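Local atomic coordinates of protein PES4 (Saccharomyces cerevisiae, PDB entry 6EXX), a protein that probably binds RNA, including mRNA 3'-untranslated regions, and is represented here by its fourth RNA recognition motif. Residues A[1-13]-A[44-57]. Numbering follows the deposited sequence. Where two conformers were deposited one is given.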
ATOM      1  N   LYS A   1      13.171  10.274   8.094  1.00 26.83           N
ATOM      2  CA  LYS A   1      13.890   9.282   7.305  1.00 25.63           C
ATOM      3  C   LYS A   1      12.925   8.547   6.390  1.00 20.05           C
ATOM      4  O   LYS A   1      11.924   8.004   6.855  1.00 20.72           O
ATOM      5  CB  LYS A   1      14.594   8.292   8.228  1.00 29.83           C
ATOM      6  CG  LYS A   1      15.492   7.295   7.526  1.00 33.23           C
ATOM      7  CD  LYS A   1      16.402   6.598   8.528  1.00 36.25           C
ATOM      8  CE  LYS A   1      16.155   5.097   8.569  1.00 38.40           C
ATOM      9  NZ  LYS A   1      16.558   4.424   7.301  1.00 39.71           N
ATOM     10  N   ILE A   2      13.220   8.542   5.094  1.00 16.78           N
ATOM     11  CA  ILE A   2      12.351   7.908   4.104  1.00 15.36           C
ATOM     12  C   ILE A   2      11.986   6.497   4.539  1.00 13.19           C
ATOM     13  O   ILE A   2      12.848   5.728   4.983  1.00 14.84           O
ATOM     14  CB  ILE A   2      13.032   7.889   2.724  1.00 17.62           C
ATOM     15  CG1 ILE A   2      13.179   9.321   2.214  1.00 20.03           C
ATOM     16  CG2 ILE A   2      12.234   7.066   1.716  1.00 18.77           C
ATOM     17  CD1 ILE A   2      14.136   9.477   1.064  1.00 21.88           C
ATOM     18  N   SER A   3      10.703   6.175   4.416  0.56 12.34           N
ATOM     19  CA  SER A   3      10.185   4.890   4.829  0.56 12.01           C
ATOM     20  C   SER A   3       9.325   4.372   3.700  0.56 11.79           C
ATOM     21  O   SER A   3       8.395   5.048   3.267  0.56 11.50           O
ATOM     22  CB  SER A   3       9.355   5.050   6.097  0.56 13.32           C
ATOM     23  OG  SER A   3       8.966   3.794   6.614  0.56 15.26           O
ATOM     24  N   THR A   4       9.645   3.180   3.215  1.00 12.06           N
ATOM     25  CA  THR A   4       8.903   2.585   2.116  1.00 10.53           C
ATOM     26  C   THR A   4       8.172   1.348   2.580  1.00 10.37           C
ATOM     27  O   THR A   4       8.754   0.459   3.190  1.00 11.43           O
ATOM     28  CB  THR A   4       9.830   2.248   0.953  1.00 12.54           C
ATOM     29  OG1 THR A   4      10.514   3.435   0.562  1.00 15.93           O
ATOM     30  CG2 THR A   4       9.049   1.725  -0.232  1.00 12.13           C
ATOM     31  N   LEU A   5       6.883   1.313   2.269  1.00  8.86           N
ATOM     32  CA  LEU A   5       6.021   0.190   2.573  1.00  8.98           C
ATOM     33  C   LEU A   5       5.795  -0.576   1.286  1.00  8.75           C
ATOM     34  O   LEU A   5       5.170  -0.068   0.360  1.00  9.58           O
ATOM     35  CB  LEU A   5       4.687   0.715   3.086  1.00 10.75           C
ATOM     36  CG  LEU A   5       3.620  -0.317   3.422  1.00 13.56           C
ATOM     37  CD1 LEU A   5       4.141  -1.298   4.448  1.00 15.66           C
ATOM     38  CD2 LEU A   5       2.358   0.367   3.917  1.00 14.65           C
ATOM     39  N   PHE A   6       6.297  -1.802   1.218  1.00  8.56           N
ATOM     40  CA  PHE A   6       6.052  -2.676   0.081  1.00  8.89           C
ATOM     41  C   PHE A   6       4.760  -3.446   0.300  1.00  8.83           C
ATOM     42  O   PHE A   6       4.443  -3.872   1.416  1.00  9.91           O
ATOM     43  CB  PHE A   6       7.238  -3.612  -0.155  1.00  9.66           C
ATOM     44  CG  PHE A   6       8.416  -2.912  -0.761  1.00 12.62           C
ATOM     45  CD1 PHE A   6       9.316  -2.227   0.032  1.00 15.78           C
ATOM     46  CD2 PHE A   6       8.599  -2.904  -2.130  1.00 14.63           C
ATOM     47  CE1 PHE A   6      10.401  -1.570  -0.531  1.00 17.72           C
ATOM     48  CE2 PHE A   6       9.678  -2.248  -2.697  1.00 17.17           C
ATOM     49  CZ  PHE A   6      10.570  -1.579  -1.892  1.00 17.94           C
ATOM     50  N   LEU A   7       4.007  -3.570  -0.784  1.00  8.37           N
ATOM     51  CA  LEU A   7       2.670  -4.130  -0.770  1.00  7.98           C
ATOM     52  C   LEU A   7       2.560  -5.226  -1.813  1.00  8.48           C
ATOM     53  O   LEU A   7       3.073  -5.084  -2.924  1.00  9.71           O
ATOM     54  CB  LEU A   7       1.647  -3.045  -1.113  1.00  9.41           C
ATOM     55  CG  LEU A   7       1.575  -1.862  -0.157  1.00 10.73           C
ATOM     56  CD1 LEU A   7       0.615  -0.819  -0.680  1.00 11.56           C
ATOM     57  CD2 LEU A   7       1.187  -2.308   1.245  1.00 12.01           C
ATOM     58  N   GLU A   8       1.864  -6.307  -1.476  1.00  8.15           N
ATOM     59  CA  GLU A   8       1.544  -7.330  -2.450  1.00  8.67           C
ATOM     60  C   GLU A   8       0.226  -8.001  -2.072  1.00  8.21           C
ATOM     61  O   GLU A   8      -0.383  -7.690  -1.052  1.00  8.29           O
ATOM     62  CB  GLU A   8       2.689  -8.339  -2.564  1.00 10.67           C
ATOM     63  CG  GLU A   8       2.865  -9.191  -1.341  1.00 12.33           C
ATOM     64  CD  GLU A   8       3.942 -10.237  -1.497  1.00 15.22           C
ATOM     65  OE1 GLU A   8       4.986  -9.945  -2.116  1.00 17.49           O
ATOM     66  OE2 GLU A   8       3.738 -11.357  -1.000  1.00 16.78           O
ATOM     67  N   ASN A   9      -0.205  -8.924  -2.920  1.00  8.02           N
ATOM     68  CA  ASN A   9      -1.500  -9.562  -2.754  1.00  8.17           C
ATOM     69  C   ASN A   9      -2.612  -8.515  -2.777  1.00  7.71           C
ATOM     70  O   ASN A   9      -3.618  -8.651  -2.070  1.00  8.37           O
ATOM     71  CB  ASN A   9      -1.551 -10.410  -1.477  1.00  8.63           C
ATOM     72  CG  ASN A   9      -2.461 -11.620  -1.614  1.00  9.63           C
ATOM     73  OD1 ASN A   9      -2.460 -12.289  -2.655  1.00 10.75           O
ATOM     74  ND2 ASN A   9      -3.239 -11.909  -0.582  1.00  9.97           N
ATOM     75  N   LEU A  10      -2.446  -7.487  -3.613  1.00  7.62           N
ATOM     76  CA  LEU A  10      -3.450  -6.447  -3.770  1.00  7.06           C
ATOM     77  C   LEU A  10      -4.493  -6.859  -4.804  1.00  7.19           C
ATOM     78  O   LEU A  10      -4.186  -7.097  -5.974  1.00  8.10           O
ATOM     79  CB  LEU A  10      -2.820  -5.136  -4.219  1.00  7.67           C
ATOM     80  CG  LEU A  10      -1.692  -4.592  -3.347  1.00  8.04           C
ATOM     81  CD1 LEU A  10      -1.216  -3.273  -3.895  1.00  9.07           C
ATOM     82  CD2 LEU A  10      -2.119  -4.489  -1.885  1.00  9.48           C
ATOM     83  N   SER A  11      -5.739  -6.938  -4.375  1.00  6.93           N
ATOM     84  CA  SER A  11      -6.840  -7.144  -5.289  1.00  7.33           C
ATOM     85  C   SER A  11      -6.950  -5.967  -6.251  1.00  6.79           C
ATOM     86  O   SER A  11      -6.418  -4.880  -6.039  1.00  7.19           O
ATOM     87  CB  SER A  11      -8.126  -7.282  -4.497  1.00  7.77           C
ATOM     88  OG  SER A  11      -8.395  -6.070  -3.834  1.00  8.01           O
ATOM     89  N   ALA A  12      -7.690  -6.185  -7.331  1.00  7.44           N
ATOM     90  CA  ALA A  12      -7.963  -5.121  -8.289  1.00  7.58           C
ATOM     91  C   ALA A  12      -8.559  -3.872  -7.649  1.00  6.82           C
ATOM     92  O   ALA A  12      -8.237  -2.756  -8.058  1.00  7.64           O
ATOM     93  CB  ALA A  12      -8.878  -5.630  -9.391  1.00  8.11           C
ATOM     94  N   VAL A  13      -9.428  -4.033  -6.651  1.00  7.20           N
ATOM     95  CA  VAL A  13     -10.047  -2.857  -6.046  1.00  8.19           C
ATOM     96  C   VAL A  13      -9.132  -2.155  -5.037  1.00  8.16           C
ATOM     97  O   VAL A  13      -9.370  -0.997  -4.707  1.00  9.89           O
ATOM     98  CB  VAL A  13     -11.433  -3.142  -5.434  1.00 10.48           C
ATOM     99  CG1 VAL A  13     -12.403  -3.626  -6.505  1.00 11.41           C
ATOM    100  CG2 VAL A  13     -11.342  -4.123  -4.316  1.00 11.00           C
ATOM    101  N   THR A  44      -3.173 -10.862  -8.508  1.00  9.21           N
ATOM    102  CA  THR A  44      -3.065  -9.723  -7.609  1.00  8.93           C
ATOM    103  C   THR A  44      -1.905  -8.843  -8.015  1.00  8.38           C
ATOM    104  O   THR A  44      -1.004  -9.265  -8.757  1.00  9.52           O
ATOM    105  CB  THR A  44      -2.859 -10.149  -6.140  1.00  9.70           C
ATOM    106  OG1 THR A  44      -1.643 -10.894  -6.016  1.00 10.55           O
ATOM    107  CG2 THR A  44      -4.030 -10.977  -5.619  1.00 10.24           C
ATOM    108  N   TYR A  45      -1.945  -7.615  -7.511  1.00  8.05           N
ATOM    109  CA  TYR A  45      -0.964  -6.592  -7.823  1.00  8.18           C
ATOM    110  C   TYR A  45       0.013  -6.383  -6.672  1.00  8.30           C
ATOM    111  O   TYR A  45      -0.204  -6.826  -5.544  1.00  8.83           O
ATOM    112  CB  TYR A  45      -1.673  -5.272  -8.131  1.00  8.38           C
ATOM    113  CG  TYR A  45      -2.482  -5.274  -9.408  1.00  8.53           C
ATOM    114  CD1 TYR A  45      -3.789  -5.744  -9.449  1.00  8.39           C
ATOM    115  CD2 TYR A  45      -1.936  -4.787 -10.572  1.00  9.22           C
ATOM    116  CE1 TYR A  45      -4.523  -5.730 -10.636  1.00  8.84           C
ATOM    117  CE2 TYR A  45      -2.646  -4.766 -11.753  1.00  9.64           C
ATOM    118  CZ  TYR A  45      -3.944  -5.240 -11.783  1.00  8.97           C
ATOM    119  OH  TYR A  45      -4.627  -5.198 -12.967  1.00  9.96           O
ATOM    120  N   SER A  46       1.089  -5.683  -6.994  1.00  8.74           N
ATOM    121  CA  SER A  46       2.107  -5.357  -6.013  1.00  8.81           C
ATOM    122  C   SER A  46       2.744  -4.018  -6.338  1.00  8.48           C
ATOM    123  O   SER A  46       2.658  -3.532  -7.463  1.00  9.34           O
ATOM    124  CB  SER A  46       3.173  -6.442  -5.972  1.00 10.21           C
ATOM    125  OG  SER A  46       3.771  -6.607  -7.236  1.00 12.62           O
ATOM    126  N   GLY A  47       3.384  -3.430  -5.342  1.00  9.00           N
ATOM    127  CA  GLY A  47       4.048  -2.163  -5.512  1.00 10.02           C
ATOM    128  C   GLY A  47       4.509  -1.643  -4.175  1.00  9.13           C
ATOM    129  O   GLY A  47       4.856  -2.425  -3.281  1.00  9.34           O
ATOM    130  N   PHE A  48       4.504  -0.327  -4.026  1.00  9.46           N
ATOM    131  CA  PHE A  48       4.963   0.262  -2.784  1.00  8.92           C
ATOM    132  C   PHE A  48       4.422   1.663  -2.614  1.00  9.27           C
ATOM    133  O   PHE A  48       3.956   2.293  -3.569  1.00  9.80           O
ATOM    134  CB  PHE A  48       6.497   0.293  -2.726  1.00  9.94           C
ATOM    135  CG  PHE A  48       7.124   1.121  -3.812  1.00 11.42           C
ATOM    136  CD1 PHE A  48       7.313   2.489  -3.650  1.00 13.12           C
ATOM    137  CD2 PHE A  48       7.539   0.534  -4.993  1.00 13.27           C
ATOM    138  CE1 PHE A  48       7.886   3.247  -4.654  1.00 14.52           C
ATOM    139  CE2 PHE A  48       8.117   1.288  -5.997  1.00 15.05           C
ATOM    140  CZ  PHE A  48       8.294   2.642  -5.825  1.00 15.05           C
ATOM    141  N   ILE A  49       4.485   2.139  -1.378  1.00  8.85           N
ATOM    142  CA  ILE A  49       4.276   3.542  -1.086  1.00  8.52           C
ATOM    143  C   ILE A  49       5.527   4.030  -0.376  1.00  8.88           C
ATOM    144  O   ILE A  49       5.939   3.461   0.644  1.00  9.45           O
ATOM    145  CB  ILE A  49       3.040   3.811  -0.203  1.00  8.88           C
ATOM    146  CG1 ILE A  49       1.783   3.166  -0.808  1.00  9.94           C
ATOM    147  CG2 ILE A  49       2.877   5.312  -0.026  1.00  9.70           C
ATOM    148  CD1 ILE A  49       0.581   3.205   0.129  1.00 11.35           C
ATOM    149  N   LYS A  50       6.129   5.084  -0.919  1.00  8.64           N
ATOM    150  CA  LYS A  50       7.321   5.682  -0.338  1.00  9.54           C
ATOM    151  C   LYS A  50       6.884   6.907   0.436  1.00  9.42           C
ATOM    152  O   LYS A  50       6.344   7.846  -0.146  1.00 10.94           O
ATOM    153  CB  LYS A  50       8.326   6.085  -1.413  1.00 10.73           C
ATOM    154  CG  LYS A  50       9.645   6.585  -0.832  1.00 12.90           C
ATOM    155  CD  LYS A  50      10.521   7.325  -1.835  1.00 17.48           C
ATOM    156  CE  LYS A  50      10.841   6.514  -3.058  1.00 20.47           C
ATOM    157  NZ  LYS A  50      11.720   7.309  -3.956  1.00 21.02           N
ATOM    158  N   PHE A  51       7.114   6.876   1.744  1.00  9.66           N
ATOM    159  CA  PHE A  51       6.721   7.953   2.643  1.00 10.01           C
ATOM    160  C   PHE A  51       7.908   8.828   3.036  1.00 10.68           C
ATOM    161  O   PHE A  51       9.063   8.402   2.992  1.00 11.25           O
ATOM    162  CB  PHE A  51       6.097   7.378   3.914  1.00  9.54           C
ATOM    163  CG  PHE A  51       4.832   6.611   3.676  1.00  8.89           C
ATOM    164  CD1 PHE A  51       3.615   7.271   3.599  1.00  9.93           C
ATOM    165  CD2 PHE A  51       4.852   5.234   3.543  1.00  8.63           C
ATOM    166  CE1 PHE A  51       2.451   6.570   3.404  1.00  9.95           C
ATOM    167  CE2 PHE A  51       3.683   4.538   3.343  1.00  9.23           C
ATOM    168  CZ  PHE A  51       2.488   5.205   3.267  1.00  9.08           C
ATOM    169  N   ARG A  52       7.601  10.055   3.440  1.00 11.70           N
ATOM    170  CA  ARG A  52       8.615  11.003   3.869  1.00 12.41           C
ATOM    171  C   ARG A  52       9.274  10.626   5.188  1.00 13.43           C
ATOM    172  O   ARG A  52      10.405  11.032   5.444  1.00 15.03           O
ATOM    173  CB  ARG A  52       7.993  12.390   3.994  1.00 13.57           C
ATOM    174  CG  ARG A  52       7.416  12.911   2.708  1.00 16.31           C
ATOM    175  CD  ARG A  52       6.477  14.083   2.951  1.00 19.10           C
ATOM    176  NE  ARG A  52       5.886  14.559   1.704  1.00 22.49           N
ATOM    177  CZ  ARG A  52       6.450  15.447   0.894  1.00 25.77           C
ATOM    178  NH1 ARG A  52       7.630  15.977   1.188  1.00 26.98           N
ATOM    179  NH2 ARG A  52       5.827  15.808  -0.216  1.00 27.39           N
ATOM    180  N   ASN A  53       8.567   9.877   6.025  1.00 13.64           N
ATOM    181  CA  ASN A  53       9.086   9.509   7.330  1.00 14.09           C
ATOM    182  C   ASN A  53       8.329   8.303   7.864  1.00 13.54           C
ATOM    183  O   ASN A  53       7.314   7.876   7.297  1.00 12.55           O
ATOM    184  CB  ASN A  53       9.013  10.689   8.307  1.00 15.32           C
ATOM    185  CG  ASN A  53       7.641  11.309   8.366  1.00 16.99           C
ATOM    186  OD1 ASN A  53       6.655  10.634   8.662  1.00 17.33           O
ATOM    187  ND2 ASN A  53       7.566  12.605   8.076  1.00 20.14           N
ATOM    188  N   PHE A  54       8.827   7.749   8.959  1.00 13.96           N
ATOM    189  CA  PHE A  54       8.267   6.535   9.523  1.00 13.59           C
ATOM    190  C   PHE A  54       6.913   6.805  10.165  1.00 11.70           C
ATOM    191  O   PHE A  54       6.068   5.926  10.211  1.00 10.91           O
ATOM    192  CB  PHE A  54       9.239   5.942  10.543  1.00 15.89           C
ATOM    193  CG  PHE A  54       8.880   4.557  10.980  1.00 16.63           C
ATOM    194  CD1 PHE A  54       8.868   3.506  10.072  1.00 19.57           C
ATOM    195  CD2 PHE A  54       8.544   4.300  12.296  1.00 15.27           C
ATOM    196  CE1 PHE A  54       8.536   2.226  10.473  1.00 20.82           C
ATOM    197  CE2 PHE A  54       8.221   3.018  12.709  1.00 16.82           C
ATOM    198  CZ  PHE A  54       8.212   1.980  11.795  1.00 19.45           C
ATOM    199  N   GLU A  55       6.718   8.017  10.671  1.00 13.32           N
ATOM    200  CA  GLU A  55       5.455   8.404  11.283  1.00 14.55           C
ATOM    201  C   GLU A  55       4.303   8.292  10.283  1.00 12.99           C
ATOM    202  O   GLU A  55       3.261   7.712  10.583  1.00 13.30           O
ATOM    203  CB  GLU A  55       5.553   9.831  11.826  1.00 18.65           C
ATOM    204  CG  GLU A  55       6.400   9.972  13.088  1.00 21.94           C
ATOM    205  CD  GLU A  55       7.900   9.947  12.841  1.00 24.69           C
ATOM    206  OE1 GLU A  55       8.345  10.216  11.705  1.00 25.70           O
ATOM    207  OE2 GLU A  55       8.647   9.680  13.811  1.00 27.59           O
ATOM    208  N   ASP A  56       4.487   8.848   9.092  1.00 12.48           N
ATOM    209  CA  ASP A  56       3.475   8.728   8.047  1.00 11.94           C
ATOM    210  C   ASP A  56       3.258   7.269   7.664  1.00 10.13           C
ATOM    211  O   ASP A  56       2.119   6.796   7.543  1.00 10.93           O
ATOM    212  CB  ASP A  56       3.891   9.491   6.790  1.00 12.37           C
ATOM    213  CG  ASP A  56       3.775  11.002   6.932  1.00 13.91           C
ATOM    214  OD1 ASP A  56       3.252  11.489   7.966  1.00 15.73           O
ATOM    215  OD2 ASP A  56       4.203  11.705   5.987  1.00 14.85           O
ATOM    216  N   ALA A  57       4.349   6.553   7.434  1.00  9.11           N
ATOM    217  CA  ALA A  57       4.242   5.166   7.016  1.00  8.49           C
ATOM    218  C   ALA A  57       3.473   4.321   8.029  1.00  8.58           C
ATOM    219  O   ALA A  57       2.692   3.449   7.657  1.00  9.22           O
ATOM    220  CB  ALA A  57       5.620   4.582   6.776  1.00  9.74           C
TER
HETATM  221  O   HOH W   1      11.255   8.871  10.126  1.00 20.73           O
HETATM  222  O   HOH W   2       0.843 -10.054  -5.426  1.00 14.02           O
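F6 and F48 sit side by side as a non-hydrogen-bonded pair on the two central strands of an RNA recognition motif, where strands 3-10 and 44-51 run antiparallel. This is the sheet face that in RRMs usually receives RNA, F6 probably in RNP2 and F48 in RNP1, the usual RNA-facing aromatic positions, and it is the looser side: F48 CB lies over one face of the F6 ring, 4.2 Å from its centroid, while the rings meet obliquely with planes at 48°. Beyond them, K50 CG rests against T4 OG1 (3.6 Å) and I2 CG2, its amine leading away. The other face is packed against helix 54-64. There the F51 ring has A57 CA over one face and I49 CG2 over the other, both offset toward the rim, with L5 CB at its edge, 4.0 Å from CE2; L7 CD1 meets I49 CD1 farther along. Paired backbone bonds at S3/F51, L5/I49 and L7/G47 zip the strands together until a G1 bulge sets both N9 and L10 opposite Y45. L10 resumes the pairing, L10 O accepting from Y45 N at 2.8 Å. At the opposite end N53 caps the helix, its OD1 taking D56 N at 2.8 Å.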